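Local atomic coordinates of aminofutalosine deaminase (Helicobacter pylori, PDB entry 7LKK), a protein that deaminates the adenine ring of aminofutalosine in the menaquinone pathway, using a metal centre held in an amidohydrolase barrel. Residues A[263-276]-A[286-299]. Residues are numbered along the deposited sequence; the frame is centred on the assembly and turned at random.
Sequences IDMFKDTHTLFVHN and RIKSQVKNAFLITC. With EDO (1,2-ethanediol), chain H.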
ATOM      1  N   ILE A 263     -31.115  -5.200  -7.937  1.00 18.64           N
ATOM      2  CA  ILE A 263     -30.371  -5.924  -8.967  1.00 20.61           C
ATOM      3  C   ILE A 263     -31.244  -6.175 -10.190  1.00 21.46           C
ATOM      4  O   ILE A 263     -30.802  -5.997 -11.333  1.00 22.83           O
ATOM      5  CB  ILE A 263     -29.823  -7.246  -8.396  1.00 18.61           C
ATOM      6  CG1 ILE A 263     -28.759  -6.980  -7.330  1.00 20.82           C
ATOM      7  CG2 ILE A 263     -29.273  -8.132  -9.515  1.00 16.50           C
ATOM      8  CD1 ILE A 263     -28.486  -8.175  -6.440  1.00 19.59           C
ATOM      9  N   ASP A 264     -32.497  -6.584  -9.972  1.00 23.15           N
ATOM     10  CA  ASP A 264     -33.361  -6.982 -11.079  1.00 21.51           C
ATOM     11  C   ASP A 264     -33.632  -5.846 -12.057  1.00 23.82           C
ATOM     12  O   ASP A 264     -33.952  -6.116 -13.219  1.00 20.60           O
ATOM     13  CB  ASP A 264     -34.682  -7.534 -10.543  1.00 24.82           C
ATOM     14  CG  ASP A 264     -34.510  -8.860  -9.828  1.00 29.84           C
ATOM     15  OD1 ASP A 264     -33.378  -9.391  -9.816  1.00 29.79           O
ATOM     16  OD2 ASP A 264     -35.507  -9.369  -9.271  1.00 32.72           O
ATOM     17  N   MET A 265     -33.509  -4.588 -11.619  1.00 20.59           N
ATOM     18  CA  MET A 265     -33.675  -3.464 -12.538  1.00 20.65           C
ATOM     19  C   MET A 265     -32.705  -3.542 -13.709  1.00 20.13           C
ATOM     20  O   MET A 265     -33.029  -3.092 -14.813  1.00 18.21           O
ATOM     21  CB  MET A 265     -33.477  -2.139 -11.804  1.00 18.24           C
ATOM     22  CG  MET A 265     -34.590  -1.751 -10.853  1.00 21.43           C
ATOM     23  SD  MET A 265     -34.435  -0.018 -10.376  1.00 20.36           S
ATOM     24  CE  MET A 265     -32.748   0.007  -9.772  1.00 23.82           C
ATOM     25  N   PHE A 266     -31.511  -4.087 -13.484  1.00 18.71           N
ATOM     26  CA  PHE A 266     -30.468  -4.155 -14.496  1.00 19.89           C
ATOM     27  C   PHE A 266     -30.480  -5.473 -15.263  1.00 19.93           C
ATOM     28  O   PHE A 266     -29.486  -5.806 -15.915  1.00 19.11           O
ATOM     29  CB  PHE A 266     -29.099  -3.929 -13.847  1.00 18.06           C
ATOM     30  CG  PHE A 266     -28.989  -2.621 -13.111  1.00 14.50           C
ATOM     31  CD1 PHE A 266     -28.512  -1.490 -13.751  1.00 15.06           C
ATOM     32  CD2 PHE A 266     -29.371  -2.524 -11.783  1.00 16.92           C
ATOM     33  CE1 PHE A 266     -28.416  -0.285 -13.080  1.00 16.84           C
ATOM     34  CE2 PHE A 266     -29.278  -1.321 -11.106  1.00 19.33           C
ATOM     35  CZ  PHE A 266     -28.797  -0.201 -11.755  1.00 17.21           C
ATOM     36  N   LYS A 267     -31.583  -6.216 -15.196  1.00 21.00           N
ATOM     37  CA  LYS A 267     -31.693  -7.490 -15.893  1.00 24.52           C
ATOM     38  C   LYS A 267     -31.420  -7.324 -17.383  1.00 21.22           C
ATOM     39  O   LYS A 267     -31.955  -6.417 -18.028  1.00 23.83           O
ATOM     40  CB  LYS A 267     -33.086  -8.086 -15.670  1.00 24.11           C
ATOM     41  CG  LYS A 267     -33.362  -9.351 -16.459  1.00 27.49           C
ATOM     42  CD  LYS A 267     -34.534 -10.119 -15.873  1.00 32.84           C
ATOM     43  CE  LYS A 267     -35.622 -10.350 -16.907  1.00 31.93           C
ATOM     44  NZ  LYS A 267     -36.555  -9.191 -16.996  1.00 41.97           N
ATOM     45  N   ASP A 268     -30.583  -8.209 -17.922  1.00 24.97           N
ATOM     46  CA  ASP A 268     -30.213  -8.225 -19.337  1.00 27.84           C
ATOM     47  C   ASP A 268     -29.660  -6.872 -19.786  1.00 26.90           C
ATOM     48  O   ASP A 268     -30.154  -6.240 -20.722  1.00 25.94           O
ATOM     49  CB  ASP A 268     -31.404  -8.644 -20.206  1.00 31.87           C
ATOM     50  CG  ASP A 268     -31.964 -10.000 -19.820  1.00 32.82           C
ATOM     51  OD1 ASP A 268     -33.179 -10.091 -19.552  1.00 34.45           O
ATOM     52  OD2 ASP A 268     -31.190 -10.978 -19.790  1.00 39.05           O
ATOM     53  N   THR A 269     -28.604  -6.438 -19.100  1.00 22.72           N
ATOM     54  CA  THR A 269     -27.916  -5.196 -19.420  1.00 20.59           C
ATOM     55  C   THR A 269     -26.412  -5.429 -19.352  1.00 23.72           C
ATOM     56  O   THR A 269     -25.941  -6.474 -18.901  1.00 23.13           O
ATOM     57  CB  THR A 269     -28.304  -4.055 -18.465  1.00 25.07           C
ATOM     58  OG1 THR A 269     -28.070  -4.463 -17.111  1.00 21.80           O
ATOM     59  CG2 THR A 269     -29.770  -3.670 -18.634  1.00 21.24           C
ATOM     60  N   HIS A 270     -25.659  -4.434 -19.821  1.00 21.11           N
ATOM     61  CA  HIS A 270     -24.209  -4.366 -19.633  1.00 22.25           C
ATOM     62  C   HIS A 270     -23.962  -3.333 -18.538  1.00 17.91           C
ATOM     63  O   HIS A 270     -23.874  -2.133 -18.803  1.00 17.37           O
ATOM     64  CB  HIS A 270     -23.515  -3.998 -20.944  1.00 19.53           C
ATOM     65  CG  HIS A 270     -22.021  -3.926 -20.850  1.00 24.20           C
ATOM     66  ND1 HIS A 270     -21.190  -4.597 -21.722  1.00 19.71           N
ATOM     67  CD2 HIS A 270     -21.207  -3.249 -20.004  1.00 22.96           C
ATOM     68  CE1 HIS A 270     -19.931  -4.344 -21.413  1.00 19.17           C
ATOM     69  NE2 HIS A 270     -19.913  -3.533 -20.371  1.00 21.09           N
ATOM     70  N   THR A 271     -23.845  -3.801 -17.295  1.00 18.35           N
ATOM     71  CA  THR A 271     -23.780  -2.916 -16.135  1.00 19.71           C
ATOM     72  C   THR A 271     -22.558  -3.234 -15.286  1.00 17.71           C
ATOM     73  O   THR A 271     -22.319  -4.395 -14.940  1.00 21.01           O
ATOM     74  CB  THR A 271     -25.048  -3.031 -15.280  1.00 21.13           C
ATOM     75  OG1 THR A 271     -26.189  -2.653 -16.058  1.00 19.64           O
ATOM     76  CG2 THR A 271     -24.958  -2.121 -14.064  1.00 19.23           C
ATOM     77  N   LEU A 272     -21.796  -2.197 -14.945  1.00 15.18           N
ATOM     78  CA  LEU A 272     -20.691  -2.313 -14.004  1.00 18.34           C
ATOM     79  C   LEU A 272     -21.216  -2.152 -12.582  1.00 22.80           C
ATOM     80  O   LEU A 272     -21.911  -1.177 -12.276  1.00 17.82           O
ATOM     81  CB  LEU A 272     -19.618  -1.259 -14.283  1.00 17.79           C
ATOM     82  CG  LEU A 272     -18.630  -1.453 -15.437  1.00 20.70           C
ATOM     83  CD1 LEU A 272     -19.327  -1.414 -16.790  1.00 24.86           C
ATOM     84  CD2 LEU A 272     -17.544  -0.391 -15.372  1.00 17.78           C
ATOM     85  N   PHE A 273     -20.887  -3.110 -11.720  1.00 19.94           N
ATOM     86  CA  PHE A 273     -21.231  -3.062 -10.304  1.00 18.28           C
ATOM     87  C   PHE A 273     -19.955  -2.812  -9.513  1.00 18.09           C
ATOM     88  O   PHE A 273     -19.032  -3.633  -9.550  1.00 18.76           O
ATOM     89  CB  PHE A 273     -21.901  -4.360  -9.853  1.00 17.79           C
ATOM     90  CG  PHE A 273     -23.347  -4.456 -10.232  1.00 19.66           C
ATOM     91  CD1 PHE A 273     -23.716  -4.841 -11.510  1.00 16.93           C
ATOM     92  CD2 PHE A 273     -24.339  -4.163  -9.311  1.00 19.35           C
ATOM     93  CE1 PHE A 273     -25.047  -4.930 -11.862  1.00 19.42           C
ATOM     94  CE2 PHE A 273     -25.674  -4.252  -9.660  1.00 22.19           C
ATOM     95  CZ  PHE A 273     -26.027  -4.635 -10.936  1.00 20.45           C
ATOM     96  N   VAL A 274     -19.899  -1.677  -8.814  1.00 13.73           N
ATOM     97  CA  VAL A 274     -18.690  -1.213  -8.142  1.00 17.68           C
ATOM     98  C   VAL A 274     -18.772  -1.531  -6.655  1.00 21.08           C
ATOM     99  O   VAL A 274     -19.843  -1.413  -6.042  1.00 19.76           O
ATOM    100  CB  VAL A 274     -18.481   0.296  -8.376  1.00 18.14           C
ATOM    101  CG1 VAL A 274     -17.155   0.757  -7.789  1.00 19.43           C
ATOM    102  CG2 VAL A 274     -18.551   0.615  -9.863  1.00 18.03           C
ATOM    103  N   HIS A 275     -17.631  -1.941  -6.084  1.00 17.52           N
ATOM    104  CA  HIS A 275     -17.414  -2.204  -4.658  1.00 18.42           C
ATOM    105  C   HIS A 275     -17.906  -3.595  -4.261  1.00 20.40           C
ATOM    106  O   HIS A 275     -17.130  -4.556  -4.306  1.00 18.80           O
ATOM    107  CB  HIS A 275     -18.056  -1.110  -3.799  1.00 21.73           C
ATOM    108  CG  HIS A 275     -17.556   0.266  -4.116  1.00 22.42           C
ATOM    109  ND1 HIS A 275     -16.218   0.595  -4.082  1.00 17.54           N
ATOM    110  CD2 HIS A 275     -18.210   1.390  -4.493  1.00 19.30           C
ATOM    111  CE1 HIS A 275     -16.070   1.866  -4.414  1.00 20.23           C
ATOM    112  NE2 HIS A 275     -17.264   2.371  -4.668  1.00 20.28           N
ATOM    113  N   ASN A 276     -19.169  -3.719  -3.851  1.00 15.73           N
ATOM    114  CA  ASN A 276     -19.862  -4.992  -3.640  1.00 16.24           C
ATOM    115  C   ASN A 276     -19.377  -5.797  -2.436  1.00 17.01           C
ATOM    116  O   ASN A 276     -19.742  -6.975  -2.321  1.00 20.10           O
ATOM    117  CB  ASN A 276     -19.781  -5.910  -4.870  1.00 16.64           C
ATOM    118  CG  ASN A 276     -19.999  -5.172  -6.176  1.00 19.29           C
ATOM    119  OD1 ASN A 276     -21.130  -4.850  -6.539  1.00 17.33           O
ATOM    120  ND2 ASN A 276     -18.913  -4.922  -6.903  1.00 16.18           N
ATOM    121  N   ARG A 286     -27.135 -13.628  -8.017  1.00 23.89           N
ATOM    122  CA  ARG A 286     -28.278 -12.952  -8.623  1.00 23.74           C
ATOM    123  C   ARG A 286     -27.820 -11.936  -9.659  1.00 19.69           C
ATOM    124  O   ARG A 286     -28.420 -11.821 -10.733  1.00 23.86           O
ATOM    125  CB  ARG A 286     -29.116 -12.272  -7.541  1.00 23.19           C
ATOM    126  CG  ARG A 286     -30.422 -11.679  -8.045  1.00 28.46           C
ATOM    127  CD  ARG A 286     -31.511 -12.734  -8.120  1.00 27.25           C
ATOM    128  NE  ARG A 286     -32.840 -12.146  -8.269  1.00 30.04           N
ATOM    129  CZ  ARG A 286     -33.974 -12.808  -8.065  1.00 35.19           C
ATOM    130  NH1 ARG A 286     -33.942 -14.083  -7.700  1.00 40.96           N
ATOM    131  NH2 ARG A 286     -35.142 -12.200  -8.227  1.00 35.19           N
ATOM    132  N   ILE A 287     -26.763 -11.184  -9.347  1.00 21.41           N
ATOM    133  CA  ILE A 287     -26.204 -10.235 -10.306  1.00 20.81           C
ATOM    134  C   ILE A 287     -25.782 -10.961 -11.577  1.00 22.13           C
ATOM    135  O   ILE A 287     -26.100 -10.535 -12.695  1.00 20.10           O
ATOM    136  CB  ILE A 287     -25.022  -9.476  -9.678  1.00 20.75           C
ATOM    137  CG1 ILE A 287     -25.504  -8.478  -8.625  1.00 19.49           C
ATOM    138  CG2 ILE A 287     -24.219  -8.759 -10.740  1.00 21.36           C
ATOM    139  CD1 ILE A 287     -24.381  -7.863  -7.816  1.00 20.54           C
ATOM    140  N   LYS A 288     -25.068 -12.077 -11.417  1.00 21.75           N
ATOM    141  CA  LYS A 288     -24.567 -12.825 -12.566  1.00 23.45           C
ATOM    142  C   LYS A 288     -25.706 -13.353 -13.429  1.00 21.39           C
ATOM    143  O   LYS A 288     -25.685 -13.213 -14.657  1.00 22.37           O
ATOM    144  CB  LYS A 288     -23.678 -13.971 -12.081  1.00 20.64           C
ATOM    145  CG  LYS A 288     -23.476 -15.085 -13.094  1.00 28.37           C
ATOM    146  CD  LYS A 288     -22.123 -14.982 -13.773  1.00 32.84           C
ATOM    147  CE  LYS A 288     -21.765 -16.286 -14.467  1.00 29.95           C
ATOM    148  NZ  LYS A 288     -20.358 -16.305 -14.954  1.00 29.27           N
ATOM    149  N   SER A 289     -26.710 -13.972 -12.803  1.00 19.28           N
ATOM    150  CA  SER A 289     -27.774 -14.618 -13.563  1.00 22.97           C
ATOM    151  C   SER A 289     -28.764 -13.617 -14.149  1.00 26.82           C
ATOM    152  O   SER A 289     -29.305 -13.856 -15.234  1.00 29.39           O
ATOM    153  CB  SER A 289     -28.511 -15.630 -12.685  1.00 21.35           C
ATOM    154  OG  SER A 289     -29.161 -14.991 -11.602  1.00 32.20           O
ATOM    155  N   GLN A 290     -29.019 -12.504 -13.460  1.00 22.73           N
ATOM    156  CA  GLN A 290     -30.016 -11.544 -13.926  1.00 24.70           C
ATOM    157  C   GLN A 290     -29.443 -10.548 -14.933  1.00 24.71           C
ATOM    158  O   GLN A 290     -30.064 -10.282 -15.965  1.00 25.05           O
ATOM    159  CB  GLN A 290     -30.619 -10.796 -12.733  1.00 24.54           C
ATOM    160  CG  GLN A 290     -31.575 -11.628 -11.890  1.00 27.13           C
ATOM    161  CD  GLN A 290     -32.839 -12.008 -12.642  1.00 31.50           C
ATOM    162  OE1 GLN A 290     -33.797 -11.239 -12.696  1.00 32.16           O
ATOM    163  NE2 GLN A 290     -32.847 -13.202 -13.223  1.00 38.66           N
ATOM    164  N   VAL A 291     -28.260  -9.999 -14.654  1.00 23.61           N
ATOM    165  CA  VAL A 291     -27.713  -8.952 -15.514  1.00 25.29           C
ATOM    166  C   VAL A 291     -27.129  -9.539 -16.798  1.00 25.85           C
ATOM    167  O   VAL A 291     -27.095  -8.856 -17.830  1.00 28.09           O
ATOM    168  CB  VAL A 291     -26.678  -8.124 -14.730  1.00 19.86           C
ATOM    169  CG1 VAL A 291     -26.050  -7.047 -15.605  1.00 19.11           C
ATOM    170  CG2 VAL A 291     -27.331  -7.496 -13.510  1.00 20.35           C
ATOM    171  N   LYS A 292     -26.665 -10.792 -16.755  1.00 27.48           N
ATOM    172  CA  LYS A 292     -26.085 -11.516 -17.889  1.00 27.10           C
ATOM    173  C   LYS A 292     -24.707 -10.981 -18.261  1.00 28.21           C
ATOM    174  O   LYS A 292     -23.769 -11.761 -18.455  1.00 33.78           O
ATOM    175  CB  LYS A 292     -26.997 -11.462 -19.120  1.00 29.86           C
ATOM    176  CG  LYS A 292     -28.389 -12.036 -18.939  1.00 36.26           C
ATOM    177  CD  LYS A 292     -28.383 -13.431 -18.352  1.00 35.59           C
ATOM    178  CE  LYS A 292     -29.786 -14.024 -18.379  1.00 30.78           C
ATOM    179  NZ  LYS A 292     -30.778 -13.134 -17.709  1.00 35.82           N
ATOM    180  N   ASN A 293     -24.571  -9.659 -18.376  1.00 24.94           N
ATOM    181  CA  ASN A 293     -23.283  -9.054 -18.693  1.00 26.39           C
ATOM    182  C   ASN A 293     -22.847  -8.081 -17.602  1.00 23.24           C
ATOM    183  O   ASN A 293     -22.618  -6.896 -17.870  1.00 19.08           O
ATOM    184  CB  ASN A 293     -23.343  -8.354 -20.052  1.00 23.19           C
ATOM    185  CG  ASN A 293     -23.245  -9.330 -21.213  1.00 27.13           C
ATOM    186  OD1 ASN A 293     -22.212  -9.967 -21.418  1.00 22.50           O
ATOM    187  ND2 ASN A 293     -24.327  -9.459 -21.973  1.00 26.33           N
ATOM    188  N   ALA A 294     -22.732  -8.571 -16.372  1.00 25.13           N
ATOM    189  CA  ALA A 294     -22.282  -7.765 -15.249  1.00 21.78           C
ATOM    190  C   ALA A 294     -20.761  -7.765 -15.147  1.00 23.78           C
ATOM    191  O   ALA A 294     -20.091  -8.720 -15.548  1.00 21.13           O
ATOM    192  CB  ALA A 294     -22.888  -8.279 -13.945  1.00 19.51           C
ATOM    193  N   PHE A 295     -20.223  -6.683 -14.589  1.00 17.97           N
ATOM    194  CA  PHE A 295     -18.779  -6.516 -14.429  1.00 20.25           C
ATOM    195  C   PHE A 295     -18.505  -5.940 -13.047  1.00 19.91           C
ATOM    196  O   PHE A 295     -18.813  -4.772 -12.786  1.00 17.93           O
ATOM    197  CB  PHE A 295     -18.207  -5.611 -15.520  1.00 19.46           C
ATOM    198  CG  PHE A 295     -18.269  -6.211 -16.895  1.00 23.45           C
ATOM    199  CD1 PHE A 295     -17.244  -7.019 -17.359  1.00 21.57           C
ATOM    200  CD2 PHE A 295     -19.356  -5.974 -17.722  1.00 21.04           C
ATOM    201  CE1 PHE A 295     -17.299  -7.575 -18.625  1.00 20.54           C
ATOM    202  CE2 PHE A 295     -19.419  -6.531 -18.986  1.00 20.31           C
ATOM    203  CZ  PHE A 295     -18.387  -7.330 -19.439  1.00 25.86           C
ATOM    204  N   LEU A 296     -17.919  -6.748 -12.167  1.00 20.37           N
ATOM    205  CA  LEU A 296     -17.578  -6.289 -10.828  1.00 20.86           C
ATOM    206  C   LEU A 296     -16.323  -5.426 -10.870  1.00 19.82           C
ATOM    207  O   LEU A 296     -15.304  -5.824 -11.441  1.00 15.87           O
ATOM    208  CB  LEU A 296     -17.367  -7.477  -9.892  1.00 20.37           C
ATOM    209  CG  LEU A 296     -18.573  -8.387  -9.650  1.00 24.05           C
ATOM    210  CD1 LEU A 296     -18.294  -9.330  -8.492  1.00 23.66           C
ATOM    211  CD2 LEU A 296     -19.828  -7.567  -9.387  1.00 16.47           C
ATOM    212  N   ILE A 297     -16.402  -4.245 -10.264  1.00 13.11           N
ATOM    213  CA  ILE A 297     -15.275  -3.327 -10.152  1.00 17.60           C
ATOM    214  C   ILE A 297     -14.906  -3.217  -8.681  1.00 17.22           C
ATOM    215  O   ILE A 297     -15.780  -3.008  -7.830  1.00 16.44           O
ATOM    216  CB  ILE A 297     -15.606  -1.944 -10.741  1.00 19.06           C
ATOM    217  CG1 ILE A 297     -16.331  -2.082 -12.085  1.00 18.11           C
ATOM    218  CG2 ILE A 297     -14.338  -1.111 -10.881  1.00 19.41           C
ATOM    219  CD1 ILE A 297     -15.490  -2.682 -13.188  1.00 20.38           C
ATOM    220  N   THR A 298     -13.621  -3.362  -8.377  1.00 16.10           N
ATOM    221  CA  THR A 298     -13.145  -3.311  -7.003  1.00 19.22           C
ATOM    222  C   THR A 298     -12.164  -2.157  -6.827  1.00 18.18           C
ATOM    223  O   THR A 298     -11.319  -1.905  -7.692  1.00 21.43           O
ATOM    224  CB  THR A 298     -12.505  -4.646  -6.588  1.00 20.74           C
ATOM    225  OG1 THR A 298     -12.210  -4.623  -5.187  1.00 17.57           O
ATOM    226  CG2 THR A 298     -11.233  -4.932  -7.385  1.00 20.01           C
ATOM    227  N   CYS A 299     -12.300  -1.442  -5.712  1.00 17.86           N
ATOM    228  CA  CYS A 299     -11.466  -0.283  -5.397  1.00 16.93           C
ATOM    229  C   CYS A 299     -10.866  -0.502  -4.017  1.00 15.73           C
ATOM    230  O   CYS A 299     -11.450  -0.092  -3.002  1.00 16.59           O
ATOM    231  CB  CYS A 299     -12.274   1.011  -5.462  1.00 19.03           C
ATOM    232  SG  CYS A 299     -13.189   1.254  -7.013  1.00 20.25           S
TER
HETATM  233  C1  EDO H 504     -28.213  -1.963 -21.586  1.00 29.84           C
HETATM  234  O1  EDO H 504     -26.881  -2.071 -21.072  1.00 36.71           O
HETATM  235  C2  EDO H 504     -28.161  -1.481 -23.030  1.00 34.05           C
HETATM  236  O2  EDO H 504     -27.773  -0.103 -23.057  1.00 32.60           O
HETATM  237  O   HOH W   1     -14.538  -3.635  -4.075  1.00 19.21           O
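The ring of F273 lies beneath helix 281-291, with I287 CG2 over one face, 4.2 Å from the ring centroid, and V291 CG2 approaching its CE1 obliquely. CG of F273 is turned anti to its own carbonyl carbon (chi1 -79°), which carries the ring under the helix, while F273 CB rests on L296 CD2. This is the beta-alpha-beta crossover of a TIM barrel worked out in one example: parallel strands 269-275 and 294-298 pair, and the connecting helix covers the outer side of the sheet. On the side facing the barrel interior, L272 CD2 meets I297 CD1 at 3.8 Å, and V274 CG2 packs on I297 CB. Nearer the strand starts, F295 CE2 sits over a face of the H270 ring, off-centre, with the planes 31° apart; H270 NE2 is hydrogen-bonded to the carbonyl of A371.

Beyond the strand starts, two charge pairs tie the chain before strand 269-275 to helix 281-291 and the residue that follows it. R286 grips D264 side-on, NE to OD1 at 3.2 Å and NH2 to OD2 at 3.0 Å, both on syn lone pairs, with carboxylate and guanidinium nearly coplanar (18°). K292 NZ reaches D268 OD2 at 3.0 Å, well out of the carboxylate plane, and also donates a hydrogen bond to S289 O.

F273 O is held twice, by I297 N at 2.8 Å and by N276 ND2 at 2.9 Å, from opposite faces of its carbonyl plane. H275 N donates a hydrogen bond to I297 O, and H275 NE2 is hydrogen-bonded to O8 of the bound methylthio-coformycin. The chemistry thus grades from ionic pairs near the strand starts, through apolar packing, to a carbonyl that accepts two hydrogen bonds, two residues before H275, probably helping to set H275 beside the iron site.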